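Local coordinates for protein L-Ala-D/L-Glu Epimerase (PDB 1JPD) that belongs to the enolase superfamily of enzymes, pairing an N-terminal capping domain with a TIM-type beta/alpha barrel, at residues E80-L85 with A89-L94; R31-E36 with E56-V61; L274-M279 with S287-L292; C231-N236 with L257-A262. All coordinates share one frame; numbering follows the deposited sequence.

How the interactions relate
Along the chain the order is interaction 2, 1, 4, 3. Interactions 1 and 2 lie in the N-terminal capping region, with centres about 13 Å apart; helix 89-104 packs on the start of helix 58-66, A89 N probably bonding to E56. Interactions 3 and 4 lie in the barrel region, with centres about 12 Å apart, and meet where L292 touches A260 and L261 of helix 257-269, which leads into strand 273-276. Interactions 1 and 4, with centres also about 12 Å apart, touch through Q82 with T258 and R91 with E259, so that helix 257-269 faces the capping region. Interactions 2 and 3 do not touch. The chain of contacts 2-1-4-3 therefore runs from the small sheet across the domain boundary into the barrel.

Interaction 1 (E80-L85 with A89-L94)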
loop_
_atom_site.group_PDB
_atom_site.type_symbol
_atom_site.label_atom_id
_atom_site.label_comp_id
_atom_site.label_asym_id
_atom_site.label_seq_id
_atom_site.Cartn_x
_atom_site.Cartn_y
_atom_site.Cartn_z
ATOM N N GLU A 80 11.599 11.575 17.087
ATOM C CA GLU A 80 12.275 12.787 16.626
ATOM C C GLU A 80 12.263 12.897 15.100
ATOM O O GLU A 80 12.226 13.996 14.550
ATOM C CB GLU A 80 13.732 12.827 17.123
ATOM C CG GLU A 80 13.914 12.695 18.638
ATOM C CD GLU A 80 15.368 12.828 19.079
ATOM O OE1 GLU A 80 15.880 13.968 19.143
ATOM O OE2 GLU A 80 16.005 11.790 19.356
ATOM N N LEU A 81 12.292 11.753 14.419
ATOM C CA LEU A 81 12.298 11.724 12.955
ATOM C C LEU A 81 11.037 12.295 12.309
ATOM O O LEU A 81 11.096 12.845 11.211
ATOM C CB LEU A 81 12.508 10.294 12.458
ATOM C CG LEU A 81 12.451 10.092 10.946
ATOM C CD1 LEU A 81 13.569 10.873 10.274
ATOM C CD2 LEU A 81 12.566 8.613 10.634
ATOM N N GLN A 82 9.901 12.158 12.988
ATOM C CA GLN A 82 8.621 12.645 12.478
ATOM C C GLN A 82 8.589 14.163 12.290
ATOM O O GLN A 82 7.847 14.683 11.450
ATOM C CB GLN A 82 7.486 12.233 13.424
ATOM C CG GLN A 82 7.372 10.733 13.675
ATOM C CD GLN A 82 7.299 9.924 12.394
ATOM O OE1 GLN A 82 6.489 10.202 11.512
ATOM N NE2 GLN A 82 8.144 8.908 12.292
ATOM N N LYS A 83 9.400 14.873 13.069
ATOM C CA LYS A 83 9.435 16.327 12.994
ATOM C C LYS A 83 10.506 16.859 12.045
ATOM O O LYS A 83 10.428 18.007 11.611
ATOM C CB LYS A 83 9.633 16.903 14.394
ATOM C CG LYS A 83 8.629 16.385 15.412
ATOM C CD LYS A 83 9.048 16.749 16.821
ATOM C CE LYS A 83 8.226 16.007 17.852
ATOM N NZ LYS A 83 8.854 16.133 19.200
ATOM N N ILE A 84 11.491 16.024 11.714
ATOM C CA ILE A 84 12.571 16.422 10.805
ATOM C C ILE A 84 12.190 16.356 9.322
ATOM O O ILE A 84 12.260 17.358 8.612
ATOM C CB ILE A 84 13.834 15.547 11.001
ATOM C CG1 ILE A 84 14.446 15.805 12.375
ATOM C CG2 ILE A 84 14.854 15.848 9.905
ATOM C CD1 ILE A 84 15.661 14.940 12.661
ATOM N N LEU A 85 11.801 15.176 8.850
ATOM C CA LEU A 85 11.433 15.008 7.443
ATOM C C LEU A 85 9.922 14.958 7.247
ATOM O O LEU A 85 9.176 14.609 8.161
ATOM C CB LEU A 85 12.039 13.713 6.885
ATOM C CG LEU A 85 13.555 13.523 6.866
ATOM C CD1 LEU A 85 13.859 12.142 6.318
ATOM C CD2 LEU A 85 14.214 14.593 6.004
ATOM N N ALA A 89 8.663 8.854 0.779
ATOM C CA ALA A 89 9.534 7.677 0.717
ATOM C C ALA A 89 10.777 7.755 1.602
ATOM O O ALA A 89 11.164 6.761 2.219
ATOM C CB ALA A 89 9.951 7.408 -0.724
ATOM N N ALA A 90 11.411 8.924 1.650
ATOM C CA ALA A 90 12.613 9.091 2.457
ATOM C C ALA A 90 12.330 8.767 3.915
ATOM O O ALA A 90 12.976 7.894 4.503
ATOM C CB ALA A 90 13.160 10.520 2.329
ATOM N N ARG A 91 11.361 9.452 4.506
ATOM C CA ARG A 91 11.064 9.182 5.901
ATOM C C ARG A 91 10.652 7.728 6.107
ATOM O O ARG A 91 10.930 7.148 7.155
ATOM C CB ARG A 91 9.969 10.109 6.432
ATOM C CG ARG A 91 9.860 10.068 7.953
ATOM C CD ARG A 91 8.898 11.108 8.496
ATOM N NE ARG A 91 7.496 10.727 8.333
ATOM C CZ ARG A 91 6.470 11.496 8.687
ATOM N NH1 ARG A 91 6.692 12.691 9.223
ATOM N NH2 ARG A 91 5.226 11.066 8.512
ATOM N N ASN A 92 10.005 7.135 5.107
ATOM C CA ASN A 92 9.569 5.749 5.217
ATOM C C ASN A 92 10.749 4.801 5.409
ATOM O O ASN A 92 10.715 3.930 6.287
ATOM C CB ASN A 92 8.760 5.338 3.986
ATOM C CG ASN A 92 8.164 3.947 4.121
ATOM O OD1 ASN A 92 7.753 3.537 5.215
ATOM N ND2 ASN A 92 8.100 3.218 3.008
ATOM N N ALA A 93 11.794 4.966 4.600
ATOM C CA ALA A 93 12.969 4.109 4.728
ATOM C C ALA A 93 13.603 4.264 6.116
ATOM O O ALA A 93 13.931 3.270 6.770
ATOM C CB ALA A 93 13.980 4.440 3.657
ATOM N N LEU A 94 13.761 5.502 6.575
ATOM C CA LEU A 94 14.367 5.731 7.883
ATOM C C LEU A 94 13.513 5.225 9.037
ATOM O O LEU A 94 14.010 4.543 9.942
ATOM C CB LEU A 94 14.666 7.217 8.074
ATOM C CG LEU A 94 15.707 7.735 7.087
ATOM C CD1 LEU A 94 15.914 9.222 7.288
ATOM C CD2 LEU A 94 17.003 6.966 7.268
#
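R91 reaches across to L81, Q82 and L85 in an antiparallel helical hairpin of the N-terminal capping domain, whose two short helical segments run at 166° to each other with axes 10.6 Å apart at closest approach. Arginine suits the place because its long aliphatic stem can lie against L81 and L85 while its head meets carbonyl oxygens. R91 CB starts against L85 CB at 4.2 Å. Next, R91 CG comes to 4.0 Å from L81 CG, the two side chains crossing obliquely. R91 CD then passes 3.5 Å from L85 O. A bend about the CG-CD bond (chi3 77°) turns the guanidinium so that NH1 gives L85 O a weak hydrogen bond of 3.3 Å. The stronger polar partner lies in the barrel region, where NH2 bonds to T254 O; NE bonds to G255 O, and together these limit the head's rotation. Over one face of the group lies the amide oxygen of Q82, whose OE1 is 3.1 Å from R91 CZ, with the amide and guanidinium planes 51° apart; the oxygen sits above the centre, an approach without a hydrogen bond, in which the partly negative oxygen would be attracted to the cation. Beside the stem apolar side chains meet, as suits buried leucines: L81 CD2 rests 3.6 Å from L94 CB, and L85 crosses L94 at about a right angle, their CD1 methyls 3.7 Å apart.

Interaction 2 (R31-E36 with E56-V61)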
loop_
_atom_site.group_PDB
_atom_site.type_symbol
_atom_site.label_atom_id
_atom_site.label_comp_id
_atom_site.label_asym_id
_atom_site.label_seq_id
_atom_site.Cartn_x
_atom_site.Cartn_y
_atom_site.Cartn_z
ATOM N N ARG A 31 12.130 0.596 -8.699
ATOM C CA ARG A 31 13.252 1.273 -8.077
ATOM C C ARG A 31 13.047 1.550 -6.601
ATOM O O ARG A 31 12.124 2.260 -6.223
ATOM C CB ARG A 31 13.539 2.564 -8.831
ATOM C CG ARG A 31 14.041 2.292 -10.236
ATOM C CD ARG A 31 14.539 3.533 -10.943
ATOM N NE ARG A 31 15.457 3.145 -12.008
ATOM C CZ ARG A 31 16.774 3.022 -11.855
ATOM N NH1 ARG A 31 17.335 3.271 -10.678
ATOM N NH2 ARG A 31 17.529 2.628 -12.875
ATOM N N VAL A 32 13.922 0.989 -5.770
ATOM C CA VAL A 32 13.826 1.175 -4.329
ATOM C C VAL A 32 15.111 1.715 -3.716
ATOM O O VAL A 32 16.199 1.524 -4.248
ATOM C CB VAL A 32 13.484 -0.150 -3.607
ATOM C CG1 VAL A 32 12.239 -0.770 -4.220
ATOM C CG2 VAL A 32 14.661 -1.108 -3.681
ATOM N N VAL A 33 14.972 2.393 -2.589
ATOM C CA VAL A 33 16.118 2.929 -1.884
ATOM C C VAL A 33 16.196 2.220 -0.536
ATOM O O VAL A 33 15.211 2.159 0.210
ATOM C CB VAL A 33 15.986 4.448 -1.659
ATOM C CG1 VAL A 33 17.096 4.923 -0.749
ATOM C CG2 VAL A 33 16.053 5.180 -2.992
ATOM N N VAL A 34 17.367 1.676 -0.226
ATOM C CA VAL A 34 17.548 0.963 1.028
ATOM C C VAL A 34 18.411 1.738 2.014
ATOM O O VAL A 34 19.369 2.410 1.625
ATOM C CB VAL A 34 18.214 -0.413 0.803
ATOM C CG1 VAL A 34 18.241 -1.186 2.110
ATOM C CG2 VAL A 34 17.482 -1.191 -0.269
ATOM N N VAL A 35 18.059 1.637 3.290
ATOM C CA VAL A 35 18.817 2.287 4.344
ATOM C C VAL A 35 19.140 1.278 5.431
ATOM O O VAL A 35 18.244 0.700 6.053
ATOM C CB VAL A 35 18.050 3.448 4.984
ATOM C CG1 VAL A 35 18.781 3.911 6.251
ATOM C CG2 VAL A 35 17.930 4.594 3.987
ATOM N N GLU A 36 20.428 1.072 5.659
ATOM C CA GLU A 36 20.879 0.137 6.675
ATOM C C GLU A 36 21.485 0.903 7.848
ATOM O O GLU A 36 22.414 1.688 7.671
ATOM C CB GLU A 36 21.901 -0.815 6.061
ATOM C CG GLU A 36 22.512 -1.803 7.027
ATOM C CD GLU A 36 23.231 -2.934 6.315
ATOM O OE1 GLU A 36 24.209 -3.461 6.885
ATOM O OE2 GLU A 36 22.813 -3.306 5.191
ATOM N N GLU A 56 8.947 12.493 -6.338
ATOM C CA GLU A 56 10.107 11.847 -5.747
ATOM C C GLU A 56 10.776 10.974 -6.799
ATOM O O GLU A 56 10.126 10.395 -7.665
ATOM C CB GLU A 56 9.697 10.955 -4.590
ATOM C CG GLU A 56 8.892 11.611 -3.497
ATOM C CD GLU A 56 8.502 10.607 -2.415
ATOM O OE1 GLU A 56 8.133 9.459 -2.773
ATOM O OE2 GLU A 56 8.556 10.970 -1.219
ATOM N N SER A 57 12.091 10.890 -6.709
ATOM C CA SER A 57 12.890 10.070 -7.609
ATOM C C SER A 57 13.907 9.446 -6.662
ATOM O O SER A 57 13.970 9.841 -5.494
ATOM C CB SER A 57 13.594 10.961 -8.624
ATOM O OG SER A 57 14.409 11.902 -7.940
ATOM N N ASP A 58 14.693 8.480 -7.127
ATOM C CA ASP A 58 15.681 7.890 -6.228
ATOM C C ASP A 58 16.665 8.957 -5.751
ATOM O O ASP A 58 17.043 8.981 -4.577
ATOM C CB ASP A 58 16.443 6.755 -6.910
ATOM C CG ASP A 58 15.572 5.551 -7.178
ATOM O OD1 ASP A 58 14.597 5.341 -6.429
ATOM O OD2 ASP A 58 15.871 4.801 -8.130
ATOM N N ALA A 59 17.073 9.843 -6.657
ATOM C CA ALA A 59 18.011 10.913 -6.313
ATOM C C ALA A 59 17.403 11.834 -5.258
ATOM O O ALA A 59 18.044 12.182 -4.257
ATOM C CB ALA A 59 18.362 11.715 -7.557
ATOM N N SER A 60 16.154 12.217 -5.502
ATOM C CA SER A 60 15.403 13.098 -4.616
ATOM C C SER A 60 15.277 12.557 -3.189
ATOM O O SER A 60 15.463 13.288 -2.210
ATOM C CB SER A 60 14.010 13.321 -5.200
ATOM O OG SER A 60 13.290 14.245 -4.414
ATOM N N VAL A 61 14.952 11.272 -3.078
ATOM C CA VAL A 61 14.793 10.631 -1.784
ATOM C C VAL A 61 16.132 10.369 -1.098
ATOM O O VAL A 61 16.237 10.475 0.125
ATOM C CB VAL A 61 14.024 9.307 -1.927
ATOM C CG1 VAL A 61 13.858 8.656 -0.567
ATOM C CG2 VAL A 61 12.668 9.568 -2.567
#
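Where helix 58-66 begins, its first residue, D58, meets R31 and V33 on the middle strand of the three-stranded antiparallel sheet. With CG anti to its own carbonyl carbon (chi1 -68°), D58 sets its carboxylate against R31. D58 OD2 lies at the edge of the R31 guanidinium, in its plane, and accepts from R31 NH1 at 3.3 Å, a weak but fairly straight bond (162°) that belongs to a salt bridge; the carboxylate itself is turned 52° from the guanidinium. The extended arginine chain runs past the same oxygen, R31 CB being 3.3 Å and R31 CD 3.4 Å from D58 OD2. R31 has a stronger partner in E29, which forms a salt bridge with NH2. E11 brings a like charge close to D58 OD2, an effect that R31, paired with D58 and at longer range weakly with E11, would partly offset.

The contact joins the three-stranded sheet of the capping domain, as in the enolase superfamily, to the helix that follows it. S57 serves as the N-cap: its OG accepts from S60 N at 3.0 Å, a task suited to a short hydroxyl side chain, and the carboxylate of D58, in the first turn, could also interact favourably with the positive end of the helix dipole. V33, beta-branched and so at home in a strand, points its CB toward the helix and packs on C48 and P50 as well. V33 CG2 reaches D58 OD1 at 3.7 Å, the two side chains sliding past each other in opposite directions.

Interaction 3 (L274-M279 with S287-L292); sequences LMLGCM and SAALPL
L276 carries its CG anti to the backbone N (chi1 179°) and then turns at chi2 (64°), which sets CD2 by A289 and CD1 against L292. L292, with CG anti to its carbonyl carbon (chi1 -66°), comes to meet them, and the two leucines cross at about a right angle. Their CD1 methyls touch at 3.5 Å. The fork of L276 also straddles the base of its partner, since L276 CD1 and CD2 are each 4.1 Å from L292 CB. Such branching suits leucine to a buried place where one side chain must fill space on two sides.

The contact belongs to a beta-alpha-beta unit of the TIM-type barrel, in which strand 273-276 is followed by helix 283-289 and then strand 298-299. L276 lies on the first of these strands, and its backbone hydrogen-bonds with F298 of the neighbouring strand and with D300 just after it. L292, for its part, also packs on A260 and L261 of helix 257-269.

A289 is small enough to let the strand residue come close: L276 CD2 lies 4.2 Å from A289 CB and 3.7 Å from A289 O. The carbonyl is satisfied by the chain itself: A289 O accepts from L292 N at 3.0 Å in the 3-10 segment.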
loop_
_atom_site.group_PDB
_atom_site.type_symbol
_atom_site.label_atom_id
_atom_site.label_comp_id
_atom_site.label_asym_id
_atom_site.label_seq_id
_atom_site.Cartn_x
_atom_site.Cartn_y
_atom_site.Cartn_z
ATOM N N LEU A 274 -10.461 0.715 6.897
ATOM C CA LEU A 274 -9.082 0.739 6.422
ATOM C C LEU A 274 -8.722 -0.328 5.412
ATOM O O LEU A 274 -9.328 -1.394 5.355
ATOM C CB LEU A 274 -8.108 0.617 7.602
ATOM C CG LEU A 274 -8.268 1.520 8.825
ATOM C CD1 LEU A 274 -7.130 1.234 9.789
ATOM C CD2 LEU A 274 -8.274 2.983 8.406
ATOM N N MET A 275 -7.706 -0.020 4.621
ATOM C CA MET A 275 -7.182 -0.939 3.629
ATOM C C MET A 275 -5.669 -0.755 3.701
ATOM O O MET A 275 -5.197 0.345 3.973
ATOM C CB MET A 275 -7.687 -0.574 2.242
ATOM C CG MET A 275 -7.233 -1.551 1.194
ATOM S SD MET A 275 -7.659 -1.026 -0.464
ATOM C CE MET A 275 -6.657 -2.160 -1.383
ATOM N N LEU A 276 -4.906 -1.822 3.492
ATOM C CA LEU A 276 -3.453 -1.718 3.533
ATOM C C LEU A 276 -2.922 -1.974 2.133
ATOM O O LEU A 276 -3.166 -3.035 1.562
ATOM C CB LEU A 276 -2.854 -2.735 4.513
ATOM C CG LEU A 276 -1.321 -2.757 4.647
ATOM C CD1 LEU A 276 -0.840 -1.435 5.207
ATOM C CD2 LEU A 276 -0.882 -3.897 5.564
ATOM N N GLY A 277 -2.210 -0.996 1.572
ATOM C CA GLY A 277 -1.662 -1.150 0.234
ATOM C C GLY A 277 -0.148 -1.188 0.222
ATOM O O GLY A 277 0.497 -1.248 1.266
ATOM N N CYS A 278 0.430 -1.152 -0.968
ATOM C CA CYS A 278 1.876 -1.179 -1.094
ATOM C C CYS A 278 2.212 -0.672 -2.476
ATOM O O CYS A 278 1.326 -0.489 -3.303
ATOM C CB CYS A 278 2.396 -2.608 -0.964
ATOM S SG CYS A 278 2.040 -3.625 -2.450
ATOM N N MET A 279 3.497 -0.442 -2.716
ATOM C CA MET A 279 3.987 -0.005 -4.025
ATOM C C MET A 279 4.757 -1.229 -4.521
ATOM O O MET A 279 4.726 -2.278 -3.869
ATOM C CB MET A 279 4.965 1.158 -3.873
ATOM C CG MET A 279 4.442 2.318 -3.084
ATOM S SD MET A 279 3.255 3.247 -4.032
ATOM C CE MET A 279 3.078 4.677 -3.032
ATOM N N SER A 287 6.985 -6.749 4.913
ATOM C CA SER A 287 7.237 -7.101 6.312
ATOM C C SER A 287 7.038 -5.890 7.210
ATOM O O SER A 287 6.437 -5.995 8.274
ATOM C CB SER A 287 8.670 -7.613 6.503
ATOM O OG SER A 287 8.912 -8.797 5.762
ATOM N N ALA A 288 7.546 -4.741 6.775
ATOM C CA ALA A 288 7.431 -3.511 7.551
ATOM C C ALA A 288 5.987 -3.033 7.705
ATOM O O ALA A 288 5.676 -2.287 8.631
ATOM C CB ALA A 288 8.288 -2.406 6.913
ATOM N N ALA A 289 5.109 -3.469 6.807
ATOM C CA ALA A 289 3.706 -3.068 6.854
ATOM C C ALA A 289 2.794 -4.043 7.603
ATOM O O ALA A 289 1.736 -3.653 8.103
ATOM C CB ALA A 289 3.185 -2.870 5.445
ATOM N N LEU A 290 3.208 -5.303 7.692
ATOM C CA LEU A 290 2.403 -6.331 8.351
ATOM C C LEU A 290 1.699 -5.965 9.659
ATOM O O LEU A 290 0.533 -6.303 9.850
ATOM C CB LEU A 290 3.240 -7.591 8.543
ATOM C CG LEU A 290 3.577 -8.224 7.192
ATOM C CD1 LEU A 290 4.558 -9.376 7.385
ATOM C CD2 LEU A 290 2.293 -8.694 6.514
ATOM N N PRO A 291 2.385 -5.262 10.569
ATOM C CA PRO A 291 1.749 -4.891 11.837
ATOM C C PRO A 291 0.340 -4.309 11.694
ATOM O O PRO A 291 -0.454 -4.374 12.629
ATOM C CB PRO A 291 2.733 -3.885 12.427
ATOM C CG PRO A 291 4.044 -4.411 11.961
ATOM C CD PRO A 291 3.765 -4.750 10.510
ATOM N N LEU A 292 0.035 -3.746 10.529
ATOM C CA LEU A 292 -1.279 -3.150 10.283
ATOM C C LEU A 292 -2.355 -4.147 9.839
ATOM O O LEU A 292 -3.546 -3.879 9.978
ATOM C CB LEU A 292 -1.164 -2.044 9.222
ATOM C CG LEU A 292 -0.361 -0.790 9.571
ATOM C CD1 LEU A 292 -0.077 0.012 8.322
ATOM C CD2 LEU A 292 -1.133 0.045 10.571
#

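Interaction 4 (C231-N236 with L257-A262); sequences CHTRSN and LTEALA
R234 grips E259 side-on, joining the loop after barrel strand 225-227 to helix 257-269 of the TIM-type barrel. This salt bridge is the tight part of the contact. R234 NE bonds to E259 OE2 at 2.7 Å, in the guanidinium plane. R234 NH2 bonds to E259 OE1 at 2.8 Å on its syn lone pair, but this bond is bent, at 137°, its acceptor tilted from the guanidinium plane; the two flat groups are 46° apart. E259 gets there by starting anti to its backbone N and bending at chi2 (62°), which brings its carboxylate back to the loop. A third, weak bond runs to E259 OE2 from the backbone R234 N at 3.5 Å. Glutamate suits this spot because its carboxylate can take both bonds of an arginine's side at once, while its stem is buried and also touches R91.

The outer side is looser. R234 is exposed, and the methyl of A262, CB, lies over one guanidinium face, 3.6 Å from R234 CZ and offset toward the rim; alanine there lets the flat group lie close. T233 adds a light touch, its CB 3.8 Å from E259 OE2. The loop holds its own shape: T233 OG1 closes an ST turn by accepting from S235 N, and N236 OD1 takes two backbone donors, H232 N from above the carbonyl plane and, at 3.1 Å, T233 N nearly along the C=O axis.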
loop_
_atom_site.group_PDB
_atom_site.type_symbol
_atom_site.label_atom_id
_atom_site.label_comp_id
_atom_site.label_asym_id
_atom_site.label_seq_id
_atom_site.Cartn_x
_atom_site.Cartn_y
_atom_site.Cartn_z
ATOM N N CYS A 231 -5.333 10.041 -0.147
ATOM C CA CYS A 231 -4.976 9.820 1.248
ATOM C C CYS A 231 -3.488 9.584 1.512
ATOM O O CYS A 231 -2.946 8.567 1.083
ATOM C CB CYS A 231 -5.740 8.624 1.792
ATOM S SG CYS A 231 -5.146 8.116 3.412
ATOM N N HIS A 232 -2.838 10.499 2.233
ATOM C CA HIS A 232 -1.415 10.344 2.560
ATOM C C HIS A 232 -1.202 10.136 4.052
ATOM O O HIS A 232 -0.646 9.122 4.485
ATOM C CB HIS A 232 -0.591 11.578 2.187
ATOM C CG HIS A 232 -0.695 11.985 0.755
ATOM N ND1 HIS A 232 0.286 12.725 0.131
ATOM C CD2 HIS A 232 -1.684 11.824 -0.155
ATOM C CE1 HIS A 232 -0.095 13.006 -1.103
ATOM N NE2 HIS A 232 -1.288 12.471 -1.301
ATOM N N THR A 233 -1.622 11.131 4.828
ATOM C CA THR A 233 -1.462 11.103 6.277
ATOM C C THR A 233 -2.745 11.548 6.977
ATOM O O THR A 233 -3.739 11.844 6.321
ATOM C CB THR A 233 -0.319 12.050 6.712
ATOM O OG1 THR A 233 -0.723 13.410 6.511
ATOM C CG2 THR A 233 0.934 11.790 5.885
ATOM N N ARG A 234 -2.713 11.607 8.306
ATOM C CA ARG A 234 -3.878 12.034 9.084
ATOM C C ARG A 234 -4.345 13.422 8.658
ATOM O O ARG A 234 -5.517 13.766 8.793
ATOM C CB ARG A 234 -3.541 12.044 10.574
ATOM C CG ARG A 234 -3.403 10.653 11.172
ATOM C CD ARG A 234 -2.785 10.712 12.535
ATOM N NE ARG A 234 -1.386 11.124 12.459
ATOM C CZ ARG A 234 -0.642 11.435 13.516
ATOM N NH1 ARG A 234 -1.167 11.388 14.733
ATOM N NH2 ARG A 234 0.627 11.784 13.357
ATOM N N SER A 235 -3.413 14.201 8.127
ATOM C CA SER A 235 -3.671 15.558 7.672
ATOM C C SER A 235 -4.778 15.674 6.611
ATOM O O SER A 235 -5.449 16.705 6.528
ATOM C CB SER A 235 -2.358 16.147 7.142
ATOM O OG SER A 235 -2.525 17.444 6.600
ATOM N N ASN A 236 -4.975 14.633 5.804
ATOM C CA ASN A 236 -6.008 14.675 4.767
ATOM C C ASN A 236 -7.377 14.199 5.281
ATOM O O ASN A 236 -8.405 14.418 4.631
ATOM C CB ASN A 236 -5.608 13.814 3.551
ATOM C CG ASN A 236 -4.166 14.055 3.091
ATOM O OD1 ASN A 236 -3.241 13.376 3.537
ATOM N ND2 ASN A 236 -3.974 15.023 2.199
ATOM N N LEU A 257 5.987 3.465 9.200
ATOM C CA LEU A 257 5.036 2.706 9.994
ATOM C C LEU A 257 4.454 3.547 11.122
ATOM O O LEU A 257 3.277 3.424 11.454
ATOM C CB LEU A 257 5.722 1.458 10.563
ATOM C CG LEU A 257 4.952 0.484 11.465
ATOM C CD1 LEU A 257 3.711 -0.040 10.761
ATOM C CD2 LEU A 257 5.876 -0.676 11.829
ATOM N N THR A 258 5.266 4.420 11.705
ATOM C CA THR A 258 4.778 5.244 12.803
ATOM C C THR A 258 3.537 6.057 12.433
ATOM O O THR A 258 2.557 6.070 13.176
ATOM C CB THR A 258 5.866 6.197 13.309
ATOM O OG1 THR A 258 7.036 5.442 13.656
ATOM C CG2 THR A 258 5.370 6.950 14.534
ATOM N N GLU A 259 3.574 6.734 11.286
ATOM C CA GLU A 259 2.432 7.531 10.855
ATOM C C GLU A 259 1.307 6.610 10.398
ATOM O O GLU A 259 0.135 6.888 10.641
ATOM C CB GLU A 259 2.830 8.475 9.720
ATOM C CG GLU A 259 1.717 9.405 9.247
ATOM C CD GLU A 259 1.222 10.349 10.336
ATOM O OE1 GLU A 259 2.000 10.626 11.272
ATOM O OE2 GLU A 259 0.066 10.827 10.247
ATOM N N ALA A 260 1.660 5.510 9.745
ATOM C CA ALA A 260 0.650 4.565 9.283
ATOM C C ALA A 260 -0.196 4.109 10.474
ATOM O O ALA A 260 -1.425 4.128 10.407
ATOM C CB ALA A 260 1.314 3.363 8.609
ATOM N N LEU A 261 0.465 3.711 11.562
ATOM C CA LEU A 261 -0.227 3.261 12.770
ATOM C C LEU A 261 -1.141 4.346 13.337
ATOM O O LEU A 261 -2.301 4.088 13.664
ATOM C CB LEU A 261 0.786 2.828 13.843
ATOM C CG LEU A 261 1.524 1.504 13.581
ATOM C CD1 LEU A 261 2.697 1.346 14.526
ATOM C CD2 LEU A 261 0.549 0.348 13.724
ATOM N N ALA A 262 -0.619 5.559 13.454
ATOM C CA ALA A 262 -1.406 6.665 13.978
ATOM C C ALA A 262 -2.558 6.994 13.032
ATOM O O ALA A 262 -3.607 7.477 13.461
ATOM C CB ALA A 262 -0.522 7.890 14.169
#